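Local coordinates for ubiquinone biosynthesis accessory factor UbiJ (Escherichia coli, PDB 6H6N), which binds hydrophobic ubiquinone biosynthetic intermediates through its SCP2 domain and is essential for the stability of the Ubi complex in aerobic coenzyme Q biosynthesis, at residues A78-I83 against L107-D112. Numbering follows the deposited sequence.
Sequences ADCTVI and LEVQGD. With CA (calcium ion), chain D.
The side-chain amide of Gln110 receives two methyl groups on one face: Ile83 CD1 sits above its nitrogen end, 3.6 Å from Gln110 NE2, and Thr81 CG2 approaches the oxygen end obliquely from the same side, 4.0 Å from Gln110 OE1, while the other face turns away from strand 80-83. The Glu108 carboxylate brings OE1 to 4.1 Å from Ile83 CD1, and its OE2 shares a water with Ile83 O. Just before strand 80-83, the Asp79 carboxylate binds a calcium ion in bidentate fashion, with OD1 at 2.4 Å from the metal and OD2 at 2.5 Å, two waters adding to its coordination; OD2 also accepts a hydrogen bond from Val47 N.

Beneath the Gln110 and Glu108 side chains the antiparallel backbones pair regularly. Thr81 and Gln110 exchange two hydrogen bonds, as do Ile83 and Glu108, and Asp112 N reaches Asp79 O at 2.9 Å. Gly111, at positive phi, faces Cys80 in a non-hydrogen-bonded pair and leads into Asp112, which N-caps helix 113-128 through OD1.

The face carrying Val82 and Val109, opposite that of Gln110, is apolar. With its sulfur anti to the backbone N (chi1 -177°), Cys80 places SG 3.8 Å from Val109 CG1, and Val82 CB meets Leu107 CD1 at 4.2 Å. Helices 113-128 and 95-104 pack against this side. In this SCP2 domain, backbone bonding therefore fastens the sheet's outermost strand 108-111 to its neighbour, with an apolar face toward the helices and a mixed one away from them.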
loop_
_atom_site.group_PDB
_atom_site.type_symbol
_atom_site.label_atom_id
_atom_site.label_comp_id
_atom_site.label_asym_id
_atom_site.label_seq_id
_atom_site.Cartn_x
_atom_site.Cartn_y
_atom_site.Cartn_z
ATOM N N ALA A 78 -12.853 18.372 4.217
ATOM C CA ALA A 78 -11.619 18.180 3.461
ATOM C C ALA A 78 -11.514 19.329 2.485
ATOM O O ALA A 78 -12.525 19.781 1.940
ATOM C CB ALA A 78 -11.615 16.848 2.721
ATOM N N ASP A 79 -10.295 19.825 2.278
ATOM C CA ASP A 79 -10.053 20.941 1.360
ATOM C C ASP A 79 -10.025 20.474 -0.094
ATOM O O ASP A 79 -10.306 21.248 -1.001
ATOM C CB ASP A 79 -8.761 21.637 1.730
ATOM C CG ASP A 79 -8.805 22.216 3.132
ATOM O OD1 ASP A 79 -9.673 23.084 3.392
ATOM O OD2 ASP A 79 -7.970 21.804 3.969
ATOM N N CYS A 80 -9.750 19.178 -0.291
ATOM C CA CYS A 80 -9.712 18.520 -1.573
ATOM C C CYS A 80 -10.033 17.058 -1.353
ATOM O O CYS A 80 -9.608 16.478 -0.347
ATOM C CB CYS A 80 -8.338 18.704 -2.221
ATOM S SG CYS A 80 -8.195 18.001 -3.891
ATOM N N THR A 81 -10.815 16.480 -2.268
ATOM C CA THR A 81 -11.177 15.059 -2.269
ATOM C C THR A 81 -10.870 14.507 -3.659
ATOM O O THR A 81 -11.291 15.100 -4.671
ATOM C CB THR A 81 -12.624 14.789 -1.817
ATOM O OG1 THR A 81 -12.820 15.337 -0.518
ATOM C CG2 THR A 81 -12.957 13.283 -1.777
ATOM N N VAL A 82 -10.076 13.421 -3.700
ATOM C CA VAL A 82 -9.671 12.741 -4.912
ATOM C C VAL A 82 -10.221 11.314 -4.910
ATOM O O VAL A 82 -10.195 10.632 -3.865
ATOM C CB VAL A 82 -8.141 12.827 -5.220
ATOM C CG1 VAL A 82 -7.661 14.282 -5.299
ATOM C CG2 VAL A 82 -7.307 12.046 -4.214
ATOM N N ILE A 83 -10.800 10.904 -6.059
ATOM C CA ILE A 83 -11.377 9.575 -6.268
ATOM C C ILE A 83 -10.713 8.974 -7.490
ATOM O O ILE A 83 -10.712 9.574 -8.575
ATOM C CB ILE A 83 -12.927 9.582 -6.368
ATOM C CG1 ILE A 83 -13.557 10.368 -5.192
ATOM C CG2 ILE A 83 -13.501 8.139 -6.436
ATOM C CD1 ILE A 83 -14.513 11.449 -5.570
ATOM N N LEU A 107 -9.001 10.396 -12.639
ATOM C CA LEU A 107 -8.864 11.019 -11.344
ATOM C C LEU A 107 -9.984 12.058 -11.228
ATOM O O LEU A 107 -10.039 12.998 -12.027
ATOM C CB LEU A 107 -7.475 11.661 -11.184
ATOM C CG LEU A 107 -7.150 12.227 -9.786
ATOM C CD1 LEU A 107 -6.887 11.128 -8.793
ATOM C CD2 LEU A 107 -5.914 13.044 -9.834
ATOM N N GLU A 108 -10.897 11.852 -10.273
ATOM C CA GLU A 108 -12.023 12.757 -10.007
ATOM C C GLU A 108 -11.617 13.657 -8.856
ATOM O O GLU A 108 -11.143 13.177 -7.819
ATOM C CB GLU A 108 -13.276 11.978 -9.602
ATOM C CG GLU A 108 -13.916 11.091 -10.647
ATOM C CD GLU A 108 -15.074 10.302 -10.054
ATOM O OE1 GLU A 108 -15.946 10.940 -9.422
ATOM O OE2 GLU A 108 -15.112 9.055 -10.207
ATOM N N VAL A 109 -11.791 14.964 -9.043
ATOM C CA VAL A 109 -11.417 15.963 -8.041
ATOM C C VAL A 109 -12.620 16.797 -7.592
ATOM O O VAL A 109 -13.313 17.392 -8.415
ATOM C CB VAL A 109 -10.235 16.876 -8.499
ATOM C CG1 VAL A 109 -9.703 17.700 -7.341
ATOM C CG2 VAL A 109 -9.095 16.059 -9.091
ATOM N N GLN A 110 -12.814 16.867 -6.271
ATOM C CA GLN A 110 -13.808 17.698 -5.602
ATOM C C GLN A 110 -13.017 18.650 -4.685
ATOM O O GLN A 110 -11.947 18.293 -4.169
ATOM C CB GLN A 110 -14.776 16.836 -4.772
ATOM C CG GLN A 110 -15.804 16.092 -5.611
ATOM C CD GLN A 110 -16.380 14.871 -4.915
ATOM O OE1 GLN A 110 -16.222 14.665 -3.703
ATOM N NE2 GLN A 110 -17.073 14.032 -5.678
ATOM N N GLY A 111 -13.514 19.866 -4.560
ATOM C CA GLY A 111 -12.898 20.907 -3.750
ATOM C C GLY A 111 -11.821 21.659 -4.492
ATOM O O GLY A 111 -11.940 21.909 -5.693
ATOM N N ASP A 112 -10.761 22.020 -3.773
ATOM C CA ASP A 112 -9.657 22.807 -4.296
ATOM C C ASP A 112 -8.641 21.942 -5.031
ATOM O O ASP A 112 -7.837 21.261 -4.403
ATOM C CB ASP A 112 -8.999 23.637 -3.175
ATOM C CG ASP A 112 -7.890 24.569 -3.632
ATOM O OD1 ASP A 112 -7.837 24.889 -4.848
ATOM O OD2 ASP A 112 -7.099 25.006 -2.778
HETATM CA CA CA D . -8.928 23.395 5.609
HETATM O O HOH W 1 -12.150 8.338 -10.758
HETATM O O HOH W 2 -7.622 22.620 7.239
HETATM O O HOH W 3 -10.274 21.726 6.411
#